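PDB 5OL0: putative silent information regulator 2 from Leishmania infantum, which probably catalyses the NAD-dependent removal of acetyl groups from protein lysines, releasing nicotinamide and 2''-O-acetyl-ADP-ribose, as a zinc-containing class I sirtuin. Local coordinates for residues A[20-25]-A[294-299]; A[34-39]-A[213-218]; A[105-110]-A[285-290]; A[118-123]-A[139-144]. One frame throughout, in Å; residues are numbered along the deposited sequence.

Contact 1 of 4, residues A[20-25]-A[294-299]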
# COMPACT_ATOMS: atom_id res chain seq x y z
N THR A 20 12.62 8.03 18.36
CA THR A 20 13.02 9.01 17.33
C THR A 20 13.54 8.21 16.14
O THR A 20 13.76 7.00 16.23
CB THR A 20 14.19 9.88 17.83
OG1 THR A 20 15.28 9.02 18.13
CG2 THR A 20 13.82 10.61 19.12
N LEU A 21 13.76 8.86 15.02
CA LEU A 21 14.28 8.11 13.86
C LEU A 21 15.66 7.54 14.16
O LEU A 21 15.99 6.40 13.75
CB LEU A 21 14.23 8.98 12.60
CG LEU A 21 12.80 9.26 12.15
CD1 LEU A 21 12.80 10.41 11.17
CD2 LEU A 21 12.16 8.02 11.54
N GLU A 22 16.46 8.33 14.88
CA GLU A 22 17.75 7.90 15.41
C GLU A 22 17.68 6.67 16.34
O GLU A 22 18.41 5.67 16.13
CB GLU A 22 18.42 9.06 16.17
CG GLU A 22 19.79 8.72 16.77
CD GLU A 22 20.57 9.94 17.28
OE1 GLU A 22 19.94 10.88 17.81
OE2 GLU A 22 21.82 9.93 17.15
N GLY A 23 16.77 6.72 17.32
CA GLY A 23 16.56 5.57 18.18
C GLY A 23 16.10 4.31 17.46
O GLY A 23 16.53 3.19 17.77
N LEU A 24 15.24 4.49 16.46
CA LEU A 24 14.76 3.38 15.69
C LEU A 24 15.90 2.73 14.95
O LEU A 24 15.99 1.49 14.91
CB LEU A 24 13.67 3.88 14.69
CG LEU A 24 13.19 2.83 13.67
CD1 LEU A 24 12.66 1.66 14.40
CD2 LEU A 24 12.13 3.42 12.74
N ALA A 25 16.74 3.54 14.30
CA ALA A 25 17.87 2.97 13.56
C ALA A 25 18.82 2.20 14.50
O ALA A 25 19.27 1.10 14.16
CB ALA A 25 18.66 4.04 12.84
N ALA A 294 17.28 6.23 6.71
CA ALA A 294 18.33 5.64 5.91
C ALA A 294 19.71 6.14 6.32
O ALA A 294 20.65 5.33 6.46
CB ALA A 294 18.08 5.90 4.45
N GLU A 295 19.84 7.45 6.51
CA GLU A 295 21.08 8.02 7.00
C GLU A 295 21.55 7.31 8.24
O GLU A 295 22.66 6.80 8.30
CB GLU A 295 20.95 9.48 7.38
CG GLU A 295 20.53 10.47 6.32
CD GLU A 295 20.43 11.86 6.93
OE1 GLU A 295 21.42 12.26 7.58
OE2 GLU A 295 19.38 12.55 6.77
N TYR A 296 20.66 7.21 9.23
CA TYR A 296 21.06 6.62 10.49
C TYR A 296 21.35 5.14 10.39
O TYR A 296 22.09 4.61 11.20
CB TYR A 296 20.01 6.89 11.56
CG TYR A 296 19.91 8.33 11.97
CD1 TYR A 296 21.04 9.02 12.50
CD2 TYR A 296 18.71 9.03 11.88
CE1 TYR A 296 20.95 10.35 12.90
CE2 TYR A 296 18.61 10.35 12.30
CZ TYR A 296 19.72 11.00 12.78
OH TYR A 296 19.58 12.28 13.17
N LEU A 297 20.77 4.46 9.40
CA LEU A 297 21.01 3.07 9.17
C LEU A 297 22.31 2.79 8.36
O LEU A 297 22.67 1.64 8.13
CB LEU A 297 19.78 2.46 8.48
CG LEU A 297 18.59 2.16 9.40
CD1 LEU A 297 17.46 1.70 8.49
CD2 LEU A 297 18.92 1.06 10.39
N GLY A 298 23.00 3.84 7.91
CA GLY A 298 24.17 3.66 7.09
C GLY A 298 23.81 3.32 5.65
O GLY A 298 24.64 2.76 4.92
N LEU A 299 22.59 3.65 5.22
CA LEU A 299 22.12 3.30 3.88
C LEU A 299 21.90 4.50 2.97
O LEU A 299 21.28 4.40 1.90
CB LEU A 299 20.87 2.51 4.03
CG LEU A 299 20.94 1.25 4.86
CD1 LEU A 299 19.60 0.55 4.89
CD2 LEU A 299 21.98 0.31 4.28

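Contact 2 of 4, residues A[34-39]-A[213-218]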
# COMPACT_ATOMS: atom_id res chain seq x y z
N ARG A 34 15.87 -8.38 11.86
CA ARG A 34 15.81 -9.02 10.56
C ARG A 34 14.41 -9.32 10.04
O ARG A 34 14.27 -9.74 8.89
CB ARG A 34 16.48 -10.43 10.63
CG ARG A 34 17.96 -10.48 10.94
CD ARG A 34 18.76 -9.97 9.77
NE ARG A 34 20.10 -9.55 10.15
CZ ARG A 34 20.97 -8.92 9.35
NH1 ARG A 34 20.67 -8.65 8.07
NH2 ARG A 34 22.16 -8.57 9.82
N ARG A 35 13.40 -9.22 10.88
CA ARG A 35 12.07 -9.57 10.48
C ARG A 35 11.18 -8.27 10.52
O ARG A 35 10.35 -8.09 11.44
CB ARG A 35 11.54 -10.69 11.38
CG ARG A 35 12.47 -11.93 11.28
CD ARG A 35 11.78 -13.18 11.66
NE ARG A 35 11.15 -13.04 12.97
CZ ARG A 35 11.69 -13.41 14.14
NH1 ARG A 35 12.92 -13.95 14.20
NH2 ARG A 35 10.98 -13.25 15.26
N ILE A 36 11.42 -7.36 9.57
CA ILE A 36 10.70 -6.07 9.51
C ILE A 36 9.50 -6.27 8.56
O ILE A 36 9.67 -6.61 7.41
CB ILE A 36 11.53 -4.88 9.03
CG1 ILE A 36 12.77 -4.72 9.92
CG2 ILE A 36 10.68 -3.60 9.00
CD1 ILE A 36 13.78 -3.67 9.46
N LEU A 37 8.30 -6.03 9.09
CA LEU A 37 7.09 -6.02 8.28
C LEU A 37 6.82 -4.57 7.88
O LEU A 37 6.71 -3.71 8.74
CB LEU A 37 5.94 -6.58 9.08
CG LEU A 37 4.56 -6.53 8.43
CD1 LEU A 37 4.48 -7.51 7.29
CD2 LEU A 37 3.52 -6.86 9.46
N VAL A 38 6.76 -4.32 6.58
CA VAL A 38 6.49 -2.99 6.11
C VAL A 38 5.14 -3.03 5.50
O VAL A 38 4.85 -3.87 4.64
CB VAL A 38 7.53 -2.53 5.06
CG1 VAL A 38 7.28 -1.05 4.61
CG2 VAL A 38 8.92 -2.64 5.63
N LEU A 39 4.30 -2.11 5.93
CA LEU A 39 2.99 -1.84 5.34
C LEU A 39 2.94 -0.49 4.66
O LEU A 39 3.41 0.52 5.21
CB LEU A 39 1.92 -1.81 6.44
CG LEU A 39 1.96 -2.96 7.43
CD1 LEU A 39 0.79 -2.88 8.39
CD2 LEU A 39 1.93 -4.31 6.72
N LEU A 213 9.38 -5.88 14.16
CA LEU A 213 9.23 -4.46 13.92
C LEU A 213 8.26 -4.29 12.77
O LEU A 213 8.31 -5.05 11.76
CB LEU A 213 10.56 -3.80 13.59
CG LEU A 213 10.49 -2.33 13.20
CD1 LEU A 213 10.02 -1.44 14.34
CD2 LEU A 213 11.82 -1.89 12.64
N VAL A 214 7.38 -3.30 12.91
CA VAL A 214 6.44 -2.98 11.87
C VAL A 214 6.56 -1.47 11.60
O VAL A 214 6.72 -0.68 12.53
CB VAL A 214 5.04 -3.51 12.17
CG1 VAL A 214 4.49 -2.99 13.44
CG2 VAL A 214 4.08 -3.15 11.04
N ILE A 215 6.66 -1.13 10.33
CA ILE A 215 6.80 0.24 9.88
C ILE A 215 5.66 0.38 8.91
O ILE A 215 5.54 -0.41 7.94
CB ILE A 215 8.13 0.49 9.12
CG1 ILE A 215 9.34 0.15 10.00
CG2 ILE A 215 8.20 1.94 8.64
CD1 ILE A 215 10.69 0.35 9.29
N ILE A 216 4.81 1.37 9.17
CA ILE A 216 3.51 1.49 8.56
C ILE A 216 3.51 2.85 7.90
O ILE A 216 3.50 3.87 8.61
CB ILE A 216 2.41 1.44 9.65
CG1 ILE A 216 2.54 0.16 10.44
CG2 ILE A 216 0.99 1.69 9.07
CD1 ILE A 216 1.70 0.13 11.73
N ILE A 217 3.58 2.88 6.56
CA ILE A 217 3.84 4.14 5.87
C ILE A 217 2.67 4.56 5.02
O ILE A 217 2.40 3.98 3.92
CB ILE A 217 5.07 4.05 4.97
CG1 ILE A 217 6.23 3.40 5.76
CG2 ILE A 217 5.35 5.46 4.39
CD1 ILE A 217 7.53 3.21 5.01
N GLY A 218 2.01 5.63 5.49
CA GLY A 218 1.02 6.29 4.66
C GLY A 218 -0.27 5.54 4.50
O GLY A 218 -0.98 5.73 3.51

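Contact 3 of 4, residues A[105-110]-A[285-290]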
# COMPACT_ATOMS: atom_id res chain seq x y z
N THR A 105 9.15 5.96 -5.43
CA THR A 105 9.58 7.01 -4.52
C THR A 105 10.74 6.52 -3.62
O THR A 105 11.13 5.35 -3.65
CB THR A 105 8.43 7.52 -3.62
OG1 THR A 105 8.15 6.57 -2.58
CG2 THR A 105 7.16 7.88 -4.42
N ALA A 106 11.26 7.44 -2.82
CA ALA A 106 12.24 7.13 -1.80
C ALA A 106 11.75 6.03 -0.84
O ALA A 106 12.48 5.10 -0.54
CB ALA A 106 12.60 8.41 -1.04
N VAL A 107 10.49 6.07 -0.43
CA VAL A 107 9.95 4.98 0.41
C VAL A 107 10.11 3.62 -0.31
O VAL A 107 10.54 2.63 0.29
CB VAL A 107 8.45 5.24 0.72
CG1 VAL A 107 7.76 3.99 1.24
CG2 VAL A 107 8.28 6.39 1.72
N HIS A 108 9.69 3.56 -1.56
CA HIS A 108 9.73 2.32 -2.32
C HIS A 108 11.16 1.72 -2.49
O HIS A 108 11.42 0.46 -2.35
CB HIS A 108 9.03 2.51 -3.68
CG HIS A 108 7.59 2.95 -3.59
ND1 HIS A 108 6.56 2.07 -3.34
CD2 HIS A 108 7.01 4.16 -3.74
CE1 HIS A 108 5.41 2.73 -3.32
NE2 HIS A 108 5.65 3.99 -3.58
N HIS A 109 12.09 2.60 -2.84
CA HIS A 109 13.49 2.23 -2.93
C HIS A 109 14.02 1.80 -1.55
O HIS A 109 14.79 0.88 -1.47
CB HIS A 109 14.32 3.41 -3.47
CG HIS A 109 14.08 3.68 -4.92
ND1 HIS A 109 14.23 2.71 -5.88
CD2 HIS A 109 13.68 4.80 -5.56
CE1 HIS A 109 13.95 3.23 -7.06
NE2 HIS A 109 13.65 4.50 -6.90
N PHE A 110 13.61 2.49 -0.50
CA PHE A 110 14.03 2.10 0.84
C PHE A 110 13.66 0.65 1.17
O PHE A 110 14.42 -0.07 1.76
CB PHE A 110 13.48 3.07 1.90
CG PHE A 110 13.89 2.74 3.30
CD1 PHE A 110 15.20 2.91 3.71
CD2 PHE A 110 12.96 2.30 4.25
CE1 PHE A 110 15.61 2.61 4.99
CE2 PHE A 110 13.35 2.04 5.57
CZ PHE A 110 14.69 2.17 5.94
N ASP A 285 6.47 14.50 5.96
CA ASP A 285 6.58 13.82 4.71
C ASP A 285 7.34 12.51 4.94
O ASP A 285 8.55 12.50 5.33
CB ASP A 285 7.38 14.69 3.75
CG ASP A 285 7.43 14.14 2.34
OD1 ASP A 285 6.84 13.08 2.00
OD2 ASP A 285 8.11 14.80 1.56
N CYS A 286 6.65 11.42 4.65
CA CYS A 286 7.22 10.07 4.82
C CYS A 286 8.47 9.90 3.93
O CYS A 286 9.40 9.19 4.32
CB CYS A 286 6.14 9.04 4.56
SG CYS A 286 5.50 9.00 2.86
N GLN A 287 8.55 10.63 2.81
CA GLN A 287 9.69 10.52 1.95
C GLN A 287 10.93 11.09 2.70
O GLN A 287 11.99 10.45 2.68
CB GLN A 287 9.48 11.23 0.60
CG GLN A 287 8.26 10.76 -0.15
CD GLN A 287 8.33 9.33 -0.60
OE1 GLN A 287 9.41 8.74 -0.77
NE2 GLN A 287 7.17 8.79 -0.92
N GLU A 288 10.79 12.24 3.36
CA GLU A 288 11.86 12.81 4.15
C GLU A 288 12.21 11.93 5.34
O GLU A 288 13.34 11.78 5.66
CB GLU A 288 11.49 14.18 4.74
CG GLU A 288 11.56 15.36 3.80
CD GLU A 288 11.01 16.63 4.46
OE1 GLU A 288 11.33 16.85 5.66
OE2 GLU A 288 10.26 17.39 3.78
N ASN A 289 11.23 11.40 6.03
CA ASN A 289 11.50 10.56 7.18
C ASN A 289 12.25 9.30 6.82
O ASN A 289 13.15 8.91 7.56
CB ASN A 289 10.23 10.21 7.93
CG ASN A 289 9.64 11.43 8.65
OD1 ASN A 289 10.37 12.25 9.14
ND2 ASN A 289 8.33 11.52 8.71
N VAL A 290 11.96 8.72 5.67
CA VAL A 290 12.66 7.51 5.25
C VAL A 290 14.10 7.86 4.91
O VAL A 290 14.98 7.08 5.20
CB VAL A 290 11.92 6.84 4.10
CG1 VAL A 290 12.75 5.91 3.32
CG2 VAL A 290 10.70 6.10 4.66

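Contact 4 of 4, residues A[118-123]-A[139-144]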
# COMPACT_ATOMS: atom_id res chain seq x y z
N GLY A 118 18.74 -8.01 3.93
CA GLY A 118 18.24 -9.17 4.64
C GLY A 118 17.40 -8.81 5.87
O GLY A 118 17.38 -9.60 6.83
N ARG A 119 16.75 -7.62 5.88
CA ARG A 119 15.88 -7.23 7.03
C ARG A 119 14.36 -7.22 6.76
O ARG A 119 13.58 -6.95 7.68
CB ARG A 119 16.33 -5.89 7.57
CG ARG A 119 17.74 -5.93 8.15
CD ARG A 119 18.10 -4.55 8.67
NE ARG A 119 19.48 -4.39 9.05
CZ ARG A 119 20.08 -4.88 10.15
NH1 ARG A 119 19.45 -5.66 11.05
NH2 ARG A 119 21.36 -4.59 10.35
N LEU A 120 13.93 -7.58 5.55
CA LEU A 120 12.53 -7.49 5.21
C LEU A 120 11.90 -8.79 5.39
O LEU A 120 12.22 -9.69 4.68
CB LEU A 120 12.35 -7.00 3.80
CG LEU A 120 10.92 -6.70 3.31
CD1 LEU A 120 10.34 -5.47 4.01
CD2 LEU A 120 11.00 -6.44 1.84
N LEU A 121 10.96 -8.91 6.33
CA LEU A 121 10.13 -10.10 6.43
C LEU A 121 9.06 -10.12 5.31
O LEU A 121 8.81 -11.13 4.65
CB LEU A 121 9.48 -10.11 7.77
CG LEU A 121 8.49 -11.21 8.12
CD1 LEU A 121 9.13 -12.61 8.16
CD2 LEU A 121 7.88 -10.79 9.45
N ARG A 122 8.38 -9.00 5.11
CA ARG A 122 7.36 -8.94 4.06
C ARG A 122 7.01 -7.50 3.87
O ARG A 122 7.05 -6.72 4.83
CB ARG A 122 6.11 -9.73 4.48
CG ARG A 122 5.31 -10.32 3.31
CD ARG A 122 6.03 -11.59 2.83
NE ARG A 122 5.38 -12.19 1.65
CZ ARG A 122 4.39 -13.11 1.72
NH1 ARG A 122 3.89 -13.52 2.87
NH2 ARG A 122 3.87 -13.60 0.61
N CYS A 123 6.70 -7.15 2.65
CA CYS A 123 6.13 -5.85 2.36
C CYS A 123 4.69 -6.09 1.92
O CYS A 123 4.45 -6.84 0.96
CB CYS A 123 6.89 -5.16 1.21
SG CYS A 123 6.12 -3.57 0.77
N PRO A 139 9.10 -11.07 -5.61
CA PRO A 139 7.76 -11.67 -5.54
C PRO A 139 7.44 -12.41 -4.25
O PRO A 139 6.33 -12.31 -3.75
CB PRO A 139 7.73 -12.62 -6.73
CG PRO A 139 8.67 -11.99 -7.73
CD PRO A 139 9.76 -11.33 -6.93
N GLU A 140 8.40 -13.15 -3.72
CA GLU A 140 8.23 -13.85 -2.47
C GLU A 140 8.09 -12.89 -1.28
O GLU A 140 7.43 -13.23 -0.31
CB GLU A 140 9.35 -14.92 -2.22
CG GLU A 140 10.75 -14.36 -2.21
CD GLU A 140 11.48 -14.39 -3.58
OE1 GLU A 140 10.88 -14.15 -4.68
OE2 GLU A 140 12.71 -14.61 -3.54
N LEU A 141 8.65 -11.69 -1.39
CA LEU A 141 8.57 -10.71 -0.28
C LEU A 141 7.46 -9.64 -0.40
O LEU A 141 7.08 -9.03 0.61
CB LEU A 141 9.91 -10.05 -0.07
CG LEU A 141 11.06 -10.97 0.36
CD1 LEU A 141 12.32 -10.17 0.55
CD2 LEU A 141 10.73 -11.75 1.64
N LEU A 142 6.88 -9.51 -1.58
CA LEU A 142 5.86 -8.50 -1.82
C LEU A 142 4.46 -9.12 -1.83
O LEU A 142 4.24 -10.07 -2.53
CB LEU A 142 6.08 -7.82 -3.15
CG LEU A 142 4.99 -6.84 -3.60
CD1 LEU A 142 4.96 -5.66 -2.60
CD2 LEU A 142 5.29 -6.37 -5.04
N VAL A 143 3.54 -8.50 -1.09
CA VAL A 143 2.12 -8.78 -1.15
C VAL A 143 1.36 -7.55 -1.59
O VAL A 143 1.27 -6.55 -0.84
CB VAL A 143 1.66 -9.25 0.21
CG1 VAL A 143 0.14 -9.53 0.20
CG2 VAL A 143 2.47 -10.49 0.60
N GLU A 144 0.84 -7.62 -2.82
CA GLU A 144 -0.09 -6.62 -3.38
C GLU A 144 -1.44 -7.00 -2.89
O GLU A 144 -2.16 -7.67 -3.60
CB GLU A 144 -0.02 -6.64 -4.94
CG GLU A 144 1.23 -5.91 -5.42
CD GLU A 144 1.51 -5.96 -6.92
OE1 GLU A 144 1.19 -6.97 -7.54
OE2 GLU A 144 2.11 -5.00 -7.47

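Contact 1 of 4, residues A[20-25]-A[294-299]
Tyr296 and Leu297, at the C-terminal end of helix 286-296, pack against the N-terminal part of helix 21-30 in a partly buried helix-helix contact at the periphery of the Rossmann-like domain of this sirtuin. It brings a helix near the N terminus against one near the C terminus, and no hydrogen bond crosses between the two segments. The tightest point is the approach of Ala25 CB to Tyr296 CB, 3.4 Å, where the small methyl lets the backbones come close. Beyond that point the Tyr296 torsion sets CG beside its own backbone N (chi1 -69°), which lays the ring along the flank of the first turn. Glu22 then stands over one ring face: its CB lies 4.1 Å from the centroid of the Tyr296 ring and 10° off the normal, a CH-pi contact. The carboxylate end of Glu22 runs on past the ring in an extended chain. Each helix end has its own closure. Thr20 is the N-cap, with Gly23 N bonding to Thr20 OG1 at 2.9 Å and 167°, while Gly298 ends the other helix in a Schellman motif. Outside the segments, Tyr296 O accepts from Arg29, and Leu24 and Ala25 continue the interface onto Leu293. On the inner side, Leu297 CD2 reaches Ala25 CB at 3.9 Å and Ala25 O at 3.8 Å.

Contact 2 of 4, residues A[34-39]-A[213-218]
Val214 and Leu37 sit side by side on one face of a parallel strand pair, strand 36-40 with strand 213-217, in the middle of the Rossmann-type sheet. The short axes run 16° apart, and the backbones are joined by four hydrogen bonds, from Leu37 N to Leu213 O at 2.8 Å through to Ile217 N to Leu39 O at 2.7 Å. On this face Val214 CG2 is the bump: it lies 4.1 Å from Leu37 CD2 and 4.2 Å from Leu39 CG, filling the hollow between the two leucines. With chi1 at 58° Val214 places CG1 between its backbone N and carbonyl carbon, which leaves CG2 opposite the N, where it meets both leucines. Leu39 reaches further along, with CD1 beside Ile216 CG1 at 4.1 Å, so it straddles Val214 and Ile216. On the other face the roles of the strands are exchanged: Ile36 forks between Leu213 and Ile215. Its CG1 runs alongside Leu213 CD2 at 4.0 Å, and its CG2 meets Ile215 CD1, also at 4.0 Å. Past Ile217 the strand ends at Gly218, which probably binds NAD. Strand 120-125 borders strand 36-40 on its far side and strand 239-242 borders strand 213-217. Helix 106-116 rests on Val38 and Ile217, while Pro230 lies against Leu39 and Ile216 on the other face.

Contact 3 of 4, residues A[105-110]-A[285-290]
Gln287 sets CG beside its backbone N and then bends sharply at chi2 (-65°), which swings its carboxamide onto the N terminus of helix 106-116, across from Thr105 and Val107. The result is a buried helix-helix contact in the Rossmann-like domain, with short axes 9.1 Å apart and inclined by 39°. Gln287 OE1 accepts from Val107 N at 2.9 Å, with an N-H...O angle of 154°, the donor lying somewhat out of the carbonyl plane. A side chain of one helix thereby serves a first-turn NH of the other, where Thr105, the N-cap, gives the same Val107 N only a weak bond through OG1. Thr105 OG1 is also bonded to Ala44 O. Helix 286-296 has its own N-cap, Asp285, whose OD1 takes Gln287 N at 3.1 Å. Cys286, which probably contacts NAD, begins this helix. Further along the two helices the contact is apolar. Val107 CG2 lies 4.0 Å from Cys286 SG and 3.8 Å from Val290 CG2. The other branch of that valine, Val290 CG1, presses on Phe110 CB at 3.3 Å.

Contact 4 of 4, residues A[118-123]-A[139-144]
Cys123 and Leu142 pair in parallel where strand 142-144 joins strand 120-125, two strands of a beta-alpha-beta unit whose helix is 131-134, at one edge of the Rossmann-type sheet. The polar part is backbone bonding. Cys123 N bonds to Leu141 O at 2.8 Å and is almost straight at 176°, and Val143 N returns to Cys123 O at 2.8 Å, so Cys123 is held through both its N and its O. Van der Waals contacts lie before and beside this pair. The side chains of Leu120 and Leu141 pass each other in opposite directions, Leu120 CD2 to Leu141 CD1 4.2 Å. The other methyl, Leu141 CD2, lies against the backbone carbonyl Leu121 O at 3.6 Å, near the corner the chain turns at Leu121. Cys123 SG touches Leu142 CD1 at 4.1 Å on the face that also meets Glu132 of the connecting helix. The third kind is packing against a flat charged group. A bend at chi2 (78°) carries Arg122 CD to 3.5 Å from Leu141 O and sets the guanidinium beside Val143. The charge itself is answered outside the segments, where NH1 forms salt bridges to Asp207 and Asp202, which should help fix the guanidinium. His146, probably the catalytic proton acceptor, follows shortly after strand 142-144. One face of the Arg122 guanidinium is met by Val143 CG2, 3.2 Å above the plane and offset toward its rim.

From the N terminus, helix 21-30 opens the widest loop, which contact 1 closes only at the end of helix 286-296, so the other three contacts fall within it. Strand 36-40 comes next and waits for strand 213-217 to close contact 2. Helix 106-116 starts before that closure and finds its partner after it, so contacts 2 and 3 cross along the chain. Contact 4 closes the shortest loop and lies within both. Contacts 2 and 4 share the sheet, since Ile36 O meets Leu121 N at 2.8 Å, probably a hydrogen bond. Ile217 packs on Cys286 and Val107 of contact 3, and Phe110 touches Leu297 of contact 1, linking sheet and helices.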